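Local atomic coordinates of L-threonine dehydrogenase (Flavobacterium frigidimaris, PDB entry 2YY7), a protein that binds NAD and probably catalyses the NAD-dependent oxidation of L-threonine at its 3-hydroxyl group, as a member of the epimerase-like short-chain dehydrogenase/reductases. Residues Pro3-Ile8 with Glu29-Ser34; Ile110-Trp115 with Gly162-Ser167; Met216-Asp221 with His296-Glu301; Ser238-Ala243 with Ser286-Asp291. All coordinates share one frame; numbering follows the deposited sequence.

Overall arrangement
Interactions 1 and 2 are both parallel strand pairs of the Rossmann-type sheet, their centres about 15 Å apart, and strand 71-74 runs between them. The side chain of Ile8 in interaction 1 is about 4 Å from the bound NAD, that of Trp115 in interaction 2 about 5 Å. Interaction 4 continues from interaction 2, because strand 240-241 lies beside strand 164-174; Ser167 OG is 2.7 Å from Ser239 OG and Ser167 O is 3.0 Å from Tyr240 N. Interactions 3 and 4, centres about 15 Å apart, attach the C-terminal part of the chain and meet where His296 packs on Arg289. The side chains of Asp218 (interaction 3) and Asn241 (interaction 4) are about 12 and 11 Å from NAD.

Interaction 1: Pro3-Ile8 with Glu29-Ser34; sequences PKILII and ENVIAS
Pro3 and Lys4 meet Asn30 just ahead of two parallel strands, 5-8 and 31-34, whose axes approach to 4.7 Å. The amide of Asn30 comes beside the carbonyl of Pro3. Lys4 is bent at chi2 (58°), which lays its CD and CE over the backbone of Glu29 and Asn30; Lys4 CE lies 3.4 Å from Glu29 O, while NZ goes on to the carbonyl of His67. Ile5 begins the regular pairing: its N donates to Asn30 O at 2.8 Å, and its O receives Ile32 N at 2.7 Å in an almost straight bond. Leu6 faces the same side of the sheet as Ile32 and Ser34, and its CD1 branch passes 4.0 Å from Ile32 CB and touches Ser34 OG. On the other side Ile7 sends CD1 obliquely across to Val31 CG1, 3.6 Å away, on the face covered by Thr19 and Leu22 of helix 13-26. Its N bonds to Ile32 O, and its O takes two bonds from Ser34. Ser34 N reaches Ile7 O at 2.9 Å, nearly in line with the C=O although the N-H itself is bent (140°), and Ser34 OG donates to Ile7 O at 2.8 Å from above the carbonyl plane. This buried hydroxyl thus has an acceptor on the neighbouring strand. Ile8 closes the pair with CG1 against the same OG, its side chain also near Ala54 and the bound NAD. Strand 5-8, helix 13-26 and strand 31-35 form the beta-alpha-beta unit that opens an NAD-binding Rossmann fold, with NAD-binding Asp35 directly after Ser34.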
loop_
_atom_site.group_PDB
_atom_site.type_symbol
_atom_site.label_atom_id
_atom_site.label_comp_id
_atom_site.label_asym_id
_atom_site.label_seq_id
_atom_site.Cartn_x
_atom_site.Cartn_y
_atom_site.Cartn_z
ATOM N N PRO A 3 -14.917 2.903 28.918
ATOM C CA PRO A 3 -13.714 2.254 28.405
ATOM C C PRO A 3 -12.465 2.710 29.145
ATOM O O PRO A 3 -12.459 3.751 29.799
ATOM C CB PRO A 3 -13.699 2.683 26.945
ATOM C CG PRO A 3 -14.223 4.085 27.025
ATOM C CD PRO A 3 -15.393 3.941 27.984
ATOM N N LYS A 4 -11.415 1.907 29.047
ATOM C CA LYS A 4 -10.142 2.235 29.661
ATOM C C LYS A 4 -9.283 2.533 28.437
ATOM O O LYS A 4 -8.936 1.630 27.676
ATOM C CB LYS A 4 -9.597 1.039 30.437
ATOM C CG LYS A 4 -8.402 1.383 31.291
ATOM C CD LYS A 4 -8.738 2.490 32.285
ATOM C CE LYS A 4 -7.538 2.814 33.157
ATOM N NZ LYS A 4 -7.110 1.615 33.941
ATOM N N ILE A 5 -8.950 3.805 28.258
ATOM C CA ILE A 5 -8.213 4.262 27.089
ATOM C C ILE A 5 -6.705 4.462 27.209
ATOM O O ILE A 5 -6.205 4.980 28.205
ATOM C CB ILE A 5 -8.827 5.592 26.584
ATOM C CG1 ILE A 5 -10.327 5.403 26.332
ATOM C CG2 ILE A 5 -8.117 6.055 25.311
ATOM C CD1 ILE A 5 -11.100 6.699 26.167
ATOM N N LEU A 6 -5.994 4.052 26.166
ATOM C CA LEU A 6 -4.552 4.228 26.095
ATOM C C LEU A 6 -4.258 5.027 24.832
ATOM O O LEU A 6 -4.549 4.580 23.718
ATOM C CB LEU A 6 -3.824 2.882 26.028
ATOM C CG LEU A 6 -2.314 2.995 25.777
ATOM C CD1 LEU A 6 -1.647 3.769 26.921
ATOM C CD2 LEU A 6 -1.710 1.600 25.644
ATOM N N ILE A 7 -3.713 6.225 25.007
ATOM C CA ILE A 7 -3.366 7.067 23.872
ATOM C C ILE A 7 -1.854 6.990 23.675
ATOM O O ILE A 7 -1.085 7.395 24.545
ATOM C CB ILE A 7 -3.770 8.534 24.115
ATOM C CG1 ILE A 7 -5.291 8.636 24.259
ATOM C CG2 ILE A 7 -3.292 9.401 22.957
ATOM C CD1 ILE A 7 -5.772 9.994 24.706
ATOM N N ILE A 8 -1.440 6.448 22.536
ATOM C CA ILE A 8 -0.026 6.311 22.218
ATOM C C ILE A 8 0.353 7.518 21.361
ATOM O O ILE A 8 -0.250 7.753 20.311
ATOM C CB ILE A 8 0.228 4.995 21.453
ATOM C CG1 ILE A 8 -0.283 3.817 22.290
ATOM C CG2 ILE A 8 1.718 4.820 21.163
ATOM C CD1 ILE A 8 -0.114 2.462 21.611
ATOM N N GLU A 29 -8.519 9.465 35.168
ATOM C CA GLU A 29 -7.788 8.212 35.300
ATOM C C GLU A 29 -8.227 7.081 34.373
ATOM O O GLU A 29 -7.642 5.999 34.407
ATOM C CB GLU A 29 -7.831 7.729 36.753
ATOM C CG GLU A 29 -7.106 8.644 37.738
ATOM C CD GLU A 29 -7.808 9.973 37.924
ATOM O OE1 GLU A 29 -9.055 10.001 37.844
ATOM O OE2 GLU A 29 -7.116 10.986 38.164
ATOM N N ASN A 30 -9.250 7.314 33.555
ATOM C CA ASN A 30 -9.700 6.290 32.615
ATOM C C ASN A 30 -8.934 6.431 31.303
ATOM O O ASN A 30 -9.017 5.569 30.427
ATOM C CB ASN A 30 -11.197 6.417 32.336
ATOM C CG ASN A 30 -12.044 5.828 33.436
ATOM O OD1 ASN A 30 -12.238 6.437 34.484
ATOM N ND2 ASN A 30 -12.548 4.626 33.207
ATOM N N VAL A 31 -8.193 7.528 31.178
ATOM C CA VAL A 31 -7.412 7.800 29.978
ATOM C C VAL A 31 -5.926 7.844 30.327
ATOM O O VAL A 31 -5.475 8.720 31.062
ATOM C CB VAL A 31 -7.817 9.146 29.344
ATOM C CG1 VAL A 31 -7.087 9.342 28.029
ATOM C CG2 VAL A 31 -9.329 9.199 29.142
ATOM N N ILE A 32 -5.173 6.883 29.800
ATOM C CA ILE A 32 -3.742 6.803 30.053
ATOM C C ILE A 32 -2.989 7.410 28.874
ATOM O O ILE A 32 -3.173 6.988 27.734
ATOM C CB ILE A 32 -3.279 5.331 30.211
ATOM C CG1 ILE A 32 -4.190 4.581 31.191
ATOM C CG2 ILE A 32 -1.827 5.291 30.673
ATOM C CD1 ILE A 32 -4.207 5.137 32.597
ATOM N N ALA A 33 -2.150 8.405 29.148
ATOM C CA ALA A 33 -1.364 9.052 28.104
ATOM C C ALA A 33 0.010 8.396 28.052
ATOM O O ALA A 33 0.619 8.146 29.090
ATOM C CB ALA A 33 -1.221 10.547 28.396
ATOM N N SER A 34 0.492 8.107 26.847
ATOM C CA SER A 34 1.800 7.481 26.685
ATOM C C SER A 34 2.507 8.094 25.486
ATOM O O SER A 34 1.872 8.494 24.512
ATOM C CB SER A 34 1.670 5.963 26.496
ATOM O OG SER A 34 0.996 5.637 25.293
#

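Interaction 2: Ile110-Trp115 with Gly162-Ser167; sequences IKKIFW and GVDVRS
Across two parallel strands of the Rossmann-type sheet, 112-114 and 164-166, Ile113 is paired with Val165. Three backbone hydrogen bonds join them: Ile113 N to Asp164 O (2.9 Å), Arg166 N to Ile113 O (2.8 Å) and Trp115 N to Arg166 O (3.1 Å). Apolar contacts lie on the side covered by helices 87-106 and 142-161, where Ile113 CG2 crosses Val165 CG2 at 3.9 Å and CD1 of the same isoleucine reaches Val163 CG1.

The charged groups gather on the other side. Arg166 holds Asp164 side-on, NE to OD1 and NH2 to OD2, both at 2.9 Å and both on the syn side of the carboxylate; its NH1 goes to the carbonyls of Ile226 and Ala229. Lys112 runs alongside Asp164 until a turn at chi3 (-62°) carries Lys112 CE over one face of the guanidinium, 3.6 Å from Arg166 NH2. Its NZ bonds to Met227 O, and the nearby carboxylate probably eases the closeness of the two cations.

Waters also link the two segments. One molecule joins Lys111 O to Asp164 N and a second Lys111 O to Asp164 OD2, while a third accepts from both Lys112 NZ and Arg166 NH2, at 3.1 Å from each.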
loop_
_atom_site.group_PDB
_atom_site.type_symbol
_atom_site.label_atom_id
_atom_site.label_comp_id
_atom_site.label_asym_id
_atom_site.label_seq_id
_atom_site.Cartn_x
_atom_site.Cartn_y
_atom_site.Cartn_z
ATOM N N ILE A 110 -7.413 -6.253 23.626
ATOM C CA ILE A 110 -8.062 -4.942 23.630
ATOM C C ILE A 110 -9.335 -5.114 22.804
ATOM O O ILE A 110 -9.472 -6.089 22.066
ATOM C CB ILE A 110 -7.180 -3.819 23.013
ATOM C CG1 ILE A 110 -6.914 -4.100 21.535
ATOM C CG2 ILE A 110 -5.859 -3.702 23.782
ATOM C CD1 ILE A 110 -6.178 -2.971 20.838
ATOM N N LYS A 111 -10.266 -4.176 22.924
ATOM C CA LYS A 111 -11.533 -4.283 22.210
ATOM C C LYS A 111 -11.697 -3.400 20.978
ATOM O O LYS A 111 -12.290 -3.821 19.986
ATOM C CB LYS A 111 -12.696 -3.977 23.167
ATOM C CG LYS A 111 -12.794 -4.886 24.381
ATOM C CD LYS A 111 -14.027 -4.545 25.211
ATOM C CE LYS A 111 -14.158 -5.463 26.416
ATOM N NZ LYS A 111 -15.375 -5.161 27.229
ATOM N N LYS A 112 -11.187 -2.176 21.044
ATOM C CA LYS A 112 -11.356 -1.239 19.944
ATOM C C LYS A 112 -10.084 -0.452 19.637
ATOM O O LYS A 112 -9.253 -0.214 20.515
ATOM C CB LYS A 112 -12.497 -0.275 20.301
ATOM C CG LYS A 112 -12.992 0.629 19.175
ATOM C CD LYS A 112 -14.087 1.586 19.677
ATOM C CE LYS A 112 -15.316 0.835 20.185
ATOM N NZ LYS A 112 -16.394 1.761 20.672
ATOM N N ILE A 113 -9.951 -0.039 18.383
ATOM C CA ILE A 113 -8.789 0.718 17.955
ATOM C C ILE A 113 -9.156 1.911 17.098
ATOM O O ILE A 113 -10.067 1.839 16.264
ATOM C CB ILE A 113 -7.833 -0.143 17.086
ATOM C CG1 ILE A 113 -7.232 -1.280 17.910
ATOM C CG2 ILE A 113 -6.725 0.736 16.501
ATOM C CD1 ILE A 113 -6.478 -2.289 17.069
ATOM N N PHE A 114 -8.459 3.017 17.326
ATOM C CA PHE A 114 -8.611 4.184 16.480
ATOM C C PHE A 114 -7.209 4.406 15.936
ATOM O O PHE A 114 -6.238 4.462 16.699
ATOM C CB PHE A 114 -9.019 5.462 17.214
ATOM C CG PHE A 114 -8.970 6.683 16.318
ATOM C CD1 PHE A 114 -9.960 6.891 15.353
ATOM C CD2 PHE A 114 -7.875 7.548 16.349
ATOM C CE1 PHE A 114 -9.861 7.933 14.430
ATOM C CE2 PHE A 114 -7.760 8.599 15.429
ATOM C CZ PHE A 114 -8.757 8.789 14.464
ATOM N N TRP A 115 -7.105 4.510 14.621
ATOM C CA TRP A 115 -5.829 4.746 13.969
ATOM C C TRP A 115 -6.126 5.724 12.842
ATOM O O TRP A 115 -6.923 5.434 11.956
ATOM C CB TRP A 115 -5.260 3.449 13.402
ATOM C CG TRP A 115 -4.046 3.688 12.556
ATOM C CD1 TRP A 115 -2.783 3.980 12.987
ATOM C CD2 TRP A 115 -4.006 3.744 11.128
ATOM N NE1 TRP A 115 -1.959 4.219 11.915
ATOM C CE2 TRP A 115 -2.686 4.080 10.760
ATOM C CE3 TRP A 115 -4.962 3.548 10.122
ATOM C CZ2 TRP A 115 -2.295 4.223 9.423
ATOM C CZ3 TRP A 115 -4.573 3.691 8.791
ATOM C CH2 TRP A 115 -3.250 4.024 8.456
ATOM N N GLY A 162 -11.940 -10.006 12.508
ATOM C CA GLY A 162 -13.040 -9.378 13.225
ATOM C C GLY A 162 -12.645 -8.236 14.146
ATOM O O GLY A 162 -13.400 -7.866 15.050
ATOM N N VAL A 163 -11.467 -7.666 13.920
ATOM C CA VAL A 163 -10.993 -6.561 14.746
ATOM C C VAL A 163 -11.791 -5.276 14.542
ATOM O O VAL A 163 -12.046 -4.867 13.414
ATOM C CB VAL A 163 -9.511 -6.249 14.459
ATOM C CG1 VAL A 163 -9.111 -4.932 15.138
ATOM C CG2 VAL A 163 -8.638 -7.402 14.947
ATOM N N ASP A 164 -12.175 -4.634 15.641
ATOM C CA ASP A 164 -12.913 -3.377 15.559
ATOM C C ASP A 164 -11.900 -2.237 15.483
ATOM O O ASP A 164 -11.468 -1.714 16.511
ATOM C CB ASP A 164 -13.795 -3.182 16.797
ATOM C CG ASP A 164 -14.733 -1.984 16.672
ATOM O OD1 ASP A 164 -14.597 -1.185 15.720
ATOM O OD2 ASP A 164 -15.615 -1.836 17.541
ATOM N N VAL A 165 -11.507 -1.870 14.267
ATOM C CA VAL A 165 -10.554 -0.780 14.068
ATOM C C VAL A 165 -11.222 0.297 13.222
ATOM O O VAL A 165 -11.754 0.020 12.146
ATOM C CB VAL A 165 -9.255 -1.272 13.378
ATOM C CG1 VAL A 165 -9.589 -2.039 12.104
ATOM C CG2 VAL A 165 -8.349 -0.084 13.072
ATOM N N ARG A 166 -11.197 1.525 13.725
ATOM C CA ARG A 166 -11.828 2.645 13.047
ATOM C C ARG A 166 -10.795 3.689 12.664
ATOM O O ARG A 166 -9.849 3.941 13.412
ATOM C CB ARG A 166 -12.895 3.235 13.966
ATOM C CG ARG A 166 -13.756 2.135 14.582
ATOM C CD ARG A 166 -14.900 2.644 15.442
ATOM N NE ARG A 166 -15.616 1.514 16.027
ATOM C CZ ARG A 166 -16.760 1.602 16.696
ATOM N NH1 ARG A 166 -17.340 2.779 16.877
ATOM N NH2 ARG A 166 -17.324 0.505 17.187
ATOM N N SER A 167 -10.985 4.304 11.500
ATOM C CA SER A 167 -10.039 5.294 11.005
ATOM C C SER A 167 -10.660 6.425 10.194
ATOM O O SER A 167 -11.737 6.282 9.618
ATOM C CB SER A 167 -8.988 4.596 10.137
ATOM O OG SER A 167 -8.014 5.515 9.664
HETATM O O HOH W 1 -11.509 -5.576 18.305
HETATM O O HOH W 2 -15.256 -3.059 20.032
HETATM O O HOH W 3 -19.132 0.811 19.643
#

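Interaction 3: Met216-Asp221 with His296-Glu301; sequences MDDAID and HTFDLE
The first turn of helix 216-228 approaches the loop that precedes helix 300-311, where the CA atoms of Asp218 and His296 come nearest, 5.8 Å apart. The carboxylate of Asp218 carries the contact, collecting the polar hydrogens of two successive residues. Asp218 OD1 accepts Phe298 N at 3.0 Å through its syn lone pair. Asp218 OD2 takes both Thr297 N at 3.0 Å and Thr297 OG1 at 2.9 Å, the two donors reaching it from opposite faces of the carboxylate plane. Thr297 OG1 lies between its backbone N and carbonyl carbon (chi1 65°), near enough to its own amide for both to serve one oxygen. Thr297 N makes a further, weak bond to OD1. With both oxygens engaged, the carboxylate can hardly rotate about its bond to CB, and these donors would be expected to stabilise its negative charge. Through this acid the helix that follows strand 211-215 of the Rossmann-type sheet fastens the C-terminal segment, in which Asp299 N-caps helix 300-311. Phe298 lies against the start of helix 216-228: Asp218 OD1 sits at the edge of its ring, while Phe298 CE1 comes 3.7 Å from Asp217 CB. The ring is nearly perpendicular to the carboxylate of Asp217, at 86°, and meets Tyr215 edge-to-face. A water joins Asp218 OD1 to Phe298 O, donating to that carbonyl at 3.0 Å.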
loop_
_atom_site.group_PDB
_atom_site.type_symbol
_atom_site.label_atom_id
_atom_site.label_comp_id
_atom_site.label_asym_id
_atom_site.label_seq_id
_atom_site.Cartn_x
_atom_site.Cartn_y
_atom_site.Cartn_z
ATOM N N MET A 216 -8.553 21.788 14.817
ATOM C CA MET A 216 -8.385 20.668 15.752
ATOM C C MET A 216 -9.644 20.269 16.534
ATOM O O MET A 216 -9.896 19.080 16.740
ATOM C CB MET A 216 -7.236 20.959 16.728
ATOM C CG MET A 216 -6.814 19.763 17.591
ATOM S SD MET A 216 -6.149 18.371 16.635
ATOM C CE MET A 216 -4.521 19.014 16.199
ATOM N N ASP A 217 -10.434 21.243 16.981
ATOM C CA ASP A 217 -11.654 20.919 17.728
ATOM C C ASP A 217 -12.539 19.960 16.934
ATOM O O ASP A 217 -13.163 19.057 17.491
ATOM C CB ASP A 217 -12.462 22.183 18.040
ATOM C CG ASP A 217 -11.777 23.087 19.048
ATOM O OD1 ASP A 217 -12.447 23.999 19.566
ATOM O OD2 ASP A 217 -10.577 22.895 19.318
ATOM N N ASP A 218 -12.598 20.178 15.627
ATOM C CA ASP A 218 -13.403 19.343 14.747
ATOM C C ASP A 218 -12.759 17.968 14.610
ATOM O O ASP A 218 -13.439 16.942 14.690
ATOM C CB ASP A 218 -13.528 20.013 13.375
ATOM C CG ASP A 218 -14.612 21.067 13.341
ATOM O OD1 ASP A 218 -14.501 22.016 12.539
ATOM O OD2 ASP A 218 -15.588 20.945 14.105
ATOM N N ALA A 219 -11.445 17.953 14.407
ATOM C CA ALA A 219 -10.727 16.697 14.263
ATOM C C ALA A 219 -10.942 15.829 15.504
ATOM O O ALA A 219 -11.138 14.623 15.392
ATOM C CB ALA A 219 -9.241 16.962 14.053
ATOM N N ILE A 220 -10.906 16.448 16.681
ATOM C CA ILE A 220 -11.104 15.718 17.934
ATOM C C ILE A 220 -12.533 15.179 18.057
ATOM O O ILE A 220 -12.746 14.036 18.460
ATOM C CB ILE A 220 -10.803 16.616 19.150
ATOM C CG1 ILE A 220 -9.347 17.085 19.100
ATOM C CG2 ILE A 220 -11.085 15.860 20.446
ATOM C CD1 ILE A 220 -8.330 15.956 19.073
ATOM N N ASP A 221 -13.517 16.004 17.719
ATOM C CA ASP A 221 -14.908 15.564 17.789
ATOM C C ASP A 221 -15.114 14.373 16.855
ATOM O O ASP A 221 -15.782 13.402 17.207
ATOM C CB ASP A 221 -15.843 16.714 17.401
ATOM C CG ASP A 221 -15.987 17.750 18.510
ATOM O OD1 ASP A 221 -16.505 18.853 18.237
ATOM O OD2 ASP A 221 -15.586 17.455 19.655
ATOM N N HIS A 296 -18.859 19.051 10.624
ATOM C CA HIS A 296 -17.850 19.985 11.115
ATOM C C HIS A 296 -18.522 21.255 11.613
ATOM O O HIS A 296 -19.630 21.580 11.191
ATOM C CB HIS A 296 -16.836 20.314 10.013
ATOM C CG HIS A 296 -17.407 21.088 8.864
ATOM N ND1 HIS A 296 -17.267 22.454 8.744
ATOM C CD2 HIS A 296 -18.105 20.685 7.776
ATOM C CE1 HIS A 296 -17.851 22.860 7.631
ATOM N NE2 HIS A 296 -18.367 21.805 7.025
ATOM N N THR A 297 -17.860 21.970 12.517
ATOM C CA THR A 297 -18.437 23.191 13.066
ATOM C C THR A 297 -17.677 24.464 12.694
ATOM O O THR A 297 -18.281 25.529 12.567
ATOM C CB THR A 297 -18.530 23.109 14.599
ATOM O OG1 THR A 297 -17.211 23.046 15.152
ATOM C CG2 THR A 297 -19.294 21.858 15.022
ATOM N N PHE A 298 -16.365 24.361 12.502
ATOM C CA PHE A 298 -15.561 25.538 12.165
ATOM C C PHE A 298 -15.242 25.731 10.685
ATOM O O PHE A 298 -14.903 24.779 9.986
ATOM C CB PHE A 298 -14.225 25.517 12.919
ATOM C CG PHE A 298 -14.356 25.664 14.409
ATOM C CD1 PHE A 298 -14.661 24.569 15.208
ATOM C CD2 PHE A 298 -14.172 26.903 15.012
ATOM C CE1 PHE A 298 -14.782 24.708 16.593
ATOM C CE2 PHE A 298 -14.290 27.051 16.397
ATOM C CZ PHE A 298 -14.595 25.952 17.185
ATOM N N ASP A 299 -15.355 26.972 10.215
ATOM C CA ASP A 299 -14.992 27.294 8.843
ATOM C C ASP A 299 -13.790 28.222 8.986
ATOM O O ASP A 299 -13.361 28.493 10.108
ATOM C CB ASP A 299 -16.145 27.976 8.088
ATOM C CG ASP A 299 -16.637 29.249 8.763
ATOM O OD1 ASP A 299 -17.613 29.833 8.252
ATOM O OD2 ASP A 299 -16.065 29.664 9.788
ATOM N N LEU A 300 -13.238 28.706 7.878
ATOM C CA LEU A 300 -12.068 29.579 7.941
ATOM C C LEU A 300 -12.213 30.774 8.892
ATOM O O LEU A 300 -11.318 31.045 9.694
ATOM C CB LEU A 300 -11.704 30.077 6.541
ATOM C CG LEU A 300 -10.495 31.015 6.481
ATOM C CD1 LEU A 300 -9.297 30.362 7.179
ATOM C CD2 LEU A 300 -10.168 31.338 5.026
ATOM N N GLU A 301 -13.335 31.481 8.801
ATOM C CA GLU A 301 -13.588 32.642 9.650
ATOM C C GLU A 301 -13.657 32.335 11.149
ATOM O O GLU A 301 -13.023 33.019 11.952
ATOM C CB GLU A 301 -14.885 33.343 9.215
ATOM C CG GLU A 301 -15.385 34.401 10.202
ATOM C CD GLU A 301 -16.616 35.145 9.703
ATOM O OE1 GLU A 301 -17.552 34.492 9.193
ATOM O OE2 GLU A 301 -16.651 36.387 9.834
HETATM O O HOH W 4 -12.796 22.878 10.927
#

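Interaction 4: Ser238-Ala243 with Ser286-Asp291; sequences SSYNLA and SQARED
The ring of Tyr240 lies along helix 286-292, which rests against the short strand 240-241, and meets it chiefly at Ala288. Tyr240 CD1 lies 3.6 Å from Ala288 CA and 3.9 Å from Ala288 CB, and CE1 continues to the carbonyl of Gln287, one residue earlier. With CG beside the backbone N and anti to the carbonyl carbon (chi1 -83°), the side chain reaches the next turn, where Tyr240 OH donates to Asp291 OD2 at 2.7 Å. The carboxylate oxygen sits at the edge of the ring, close to its plane, and is used on its anti side; ring and carboxylate stand steeply to each other, their planes 80° apart. The same OH also accepts from the backbone N of Lys235 and Ile236, so this buried hydroxyl is held from several directions, while Trp292 meets the ring edge-to-face. Ala288 places CB 3.6 Å from Asn241 O. Between these backbones a water donates to Asn241 O at 2.9 Å and accepts from Ala288 N. Arg289 adds a contact at the margin: Arg289 NH2 comes 3.2 Å from Ala243 O at an angle too poor for a hydrogen bond, and NE pairs with Asp285. A helix from the C-terminal region is thereby fixed on strand 240-241, which pairs in parallel with strand 164-174 in the extended Rossmann-type sheet of this epimerase-like fold.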
loop_
_atom_site.group_PDB
_atom_site.type_symbol
_atom_site.label_atom_id
_atom_site.label_comp_id
_atom_site.label_asym_id
_atom_site.label_seq_id
_atom_site.Cartn_x
_atom_site.Cartn_y
_atom_site.Cartn_z
ATOM N N SER A 238 -11.458 0.646 6.140
ATOM C CA SER A 238 -10.144 1.087 5.700
ATOM C C SER A 238 -10.001 2.403 6.467
ATOM O O SER A 238 -9.447 2.428 7.565
ATOM C CB SER A 238 -10.139 1.319 4.183
ATOM O OG SER A 238 -11.264 2.082 3.770
ATOM N N SER A 239 -10.526 3.486 5.898
ATOM C CA SER A 239 -10.503 4.791 6.560
ATOM C C SER A 239 -11.505 5.713 5.874
ATOM O O SER A 239 -11.676 5.662 4.653
ATOM C CB SER A 239 -9.106 5.416 6.515
ATOM O OG SER A 239 -9.035 6.558 7.363
ATOM N N TYR A 240 -12.167 6.549 6.669
ATOM C CA TYR A 240 -13.170 7.482 6.164
ATOM C C TYR A 240 -12.604 8.807 5.683
ATOM O O TYR A 240 -11.729 9.388 6.328
ATOM C CB TYR A 240 -14.193 7.804 7.261
ATOM C CG TYR A 240 -15.314 6.808 7.424
ATOM C CD1 TYR A 240 -16.484 6.922 6.673
ATOM C CD2 TYR A 240 -15.219 5.769 8.345
ATOM C CE1 TYR A 240 -17.539 6.022 6.841
ATOM C CE2 TYR A 240 -16.265 4.865 8.520
ATOM C CZ TYR A 240 -17.420 5.001 7.766
ATOM O OH TYR A 240 -18.459 4.120 7.947
ATOM N N ASN A 241 -13.097 9.280 4.543
ATOM C CA ASN A 241 -12.698 10.589 4.056
ATOM C C ASN A 241 -13.314 11.490 5.135
ATOM O O ASN A 241 -14.359 11.154 5.695
ATOM C CB ASN A 241 -13.345 10.891 2.697
ATOM C CG ASN A 241 -12.400 10.664 1.523
ATOM O OD1 ASN A 241 -11.274 10.200 1.691
ATOM N ND2 ASN A 241 -12.863 10.993 0.326
ATOM N N LEU A 242 -12.668 12.607 5.438
ATOM C CA LEU A 242 -13.170 13.529 6.453
ATOM C C LEU A 242 -12.864 14.950 5.992
ATOM O O LEU A 242 -11.727 15.265 5.652
ATOM C CB LEU A 242 -12.485 13.262 7.799
ATOM C CG LEU A 242 -13.077 13.990 9.009
ATOM C CD1 LEU A 242 -14.323 13.250 9.487
ATOM C CD2 LEU A 242 -12.049 14.052 10.134
ATOM N N ALA A 243 -13.869 15.814 5.982
ATOM C CA ALA A 243 -13.650 17.176 5.519
ATOM C C ALA A 243 -14.311 18.247 6.369
ATOM O O ALA A 243 -15.238 17.978 7.135
ATOM C CB ALA A 243 -14.119 17.305 4.077
ATOM N N SER A 286 -18.951 12.480 2.279
ATOM C CA SER A 286 -20.355 12.083 2.423
ATOM C C SER A 286 -20.604 10.774 3.177
ATOM O O SER A 286 -21.573 10.673 3.935
ATOM C CB SER A 286 -21.022 12.004 1.046
ATOM O OG SER A 286 -21.123 13.292 0.462
ATOM N N GLN A 287 -19.754 9.768 2.975
ATOM C CA GLN A 287 -19.947 8.497 3.673
ATOM C C GLN A 287 -19.832 8.667 5.188
ATOM O O GLN A 287 -20.563 8.033 5.952
ATOM C CB GLN A 287 -18.940 7.442 3.198
ATOM C CG GLN A 287 -19.279 6.769 1.867
ATOM C CD GLN A 287 -18.885 7.597 0.651
ATOM O OE1 GLN A 287 -18.999 7.136 -0.488
ATOM N NE2 GLN A 287 -18.419 8.818 0.886
ATOM N N ALA A 288 -18.913 9.522 5.625
ATOM C CA ALA A 288 -18.736 9.759 7.055
ATOM C C ALA A 288 -19.976 10.430 7.642
ATOM O O ALA A 288 -20.464 10.045 8.709
ATOM C CB ALA A 288 -17.508 10.631 7.294
ATOM N N ARG A 289 -20.482 11.439 6.943
ATOM C CA ARG A 289 -21.662 12.160 7.409
ATOM C C ARG A 289 -22.895 11.258 7.402
ATOM O O ARG A 289 -23.734 11.335 8.299
ATOM C CB ARG A 289 -21.892 13.401 6.535
ATOM C CG ARG A 289 -20.670 14.320 6.480
ATOM C CD ARG A 289 -20.912 15.628 5.724
ATOM N NE ARG A 289 -19.676 16.406 5.655
ATOM C CZ ARG A 289 -19.442 17.541 6.309
ATOM N NH1 ARG A 289 -20.365 18.080 7.097
ATOM N NH2 ARG A 289 -18.256 18.123 6.202
ATOM N N GLU A 290 -22.988 10.390 6.401
ATOM C CA GLU A 290 -24.122 9.478 6.277
ATOM C C GLU A 290 -24.062 8.298 7.251
ATOM O O GLU A 290 -25.061 7.967 7.893
ATOM C CB GLU A 290 -24.210 8.962 4.833
ATOM C CG GLU A 290 -25.170 7.801 4.618
ATOM C CD GLU A 290 -25.179 7.312 3.176
ATOM O OE1 GLU A 290 -25.842 6.291 2.893
ATOM O OE2 GLU A 290 -24.523 7.948 2.323
ATOM N N ASP A 291 -22.893 7.671 7.369
ATOM C CA ASP A 291 -22.735 6.513 8.252
ATOM C C ASP A 291 -22.773 6.792 9.750
ATOM O O ASP A 291 -23.465 6.092 10.492
ATOM C CB ASP A 291 -21.438 5.767 7.930
ATOM C CG ASP A 291 -21.440 5.164 6.535
ATOM O OD1 ASP A 291 -22.514 5.132 5.895
ATOM O OD2 ASP A 291 -20.363 4.714 6.087
HETATM O O HOH W 5 -16.339 9.757 4.028
#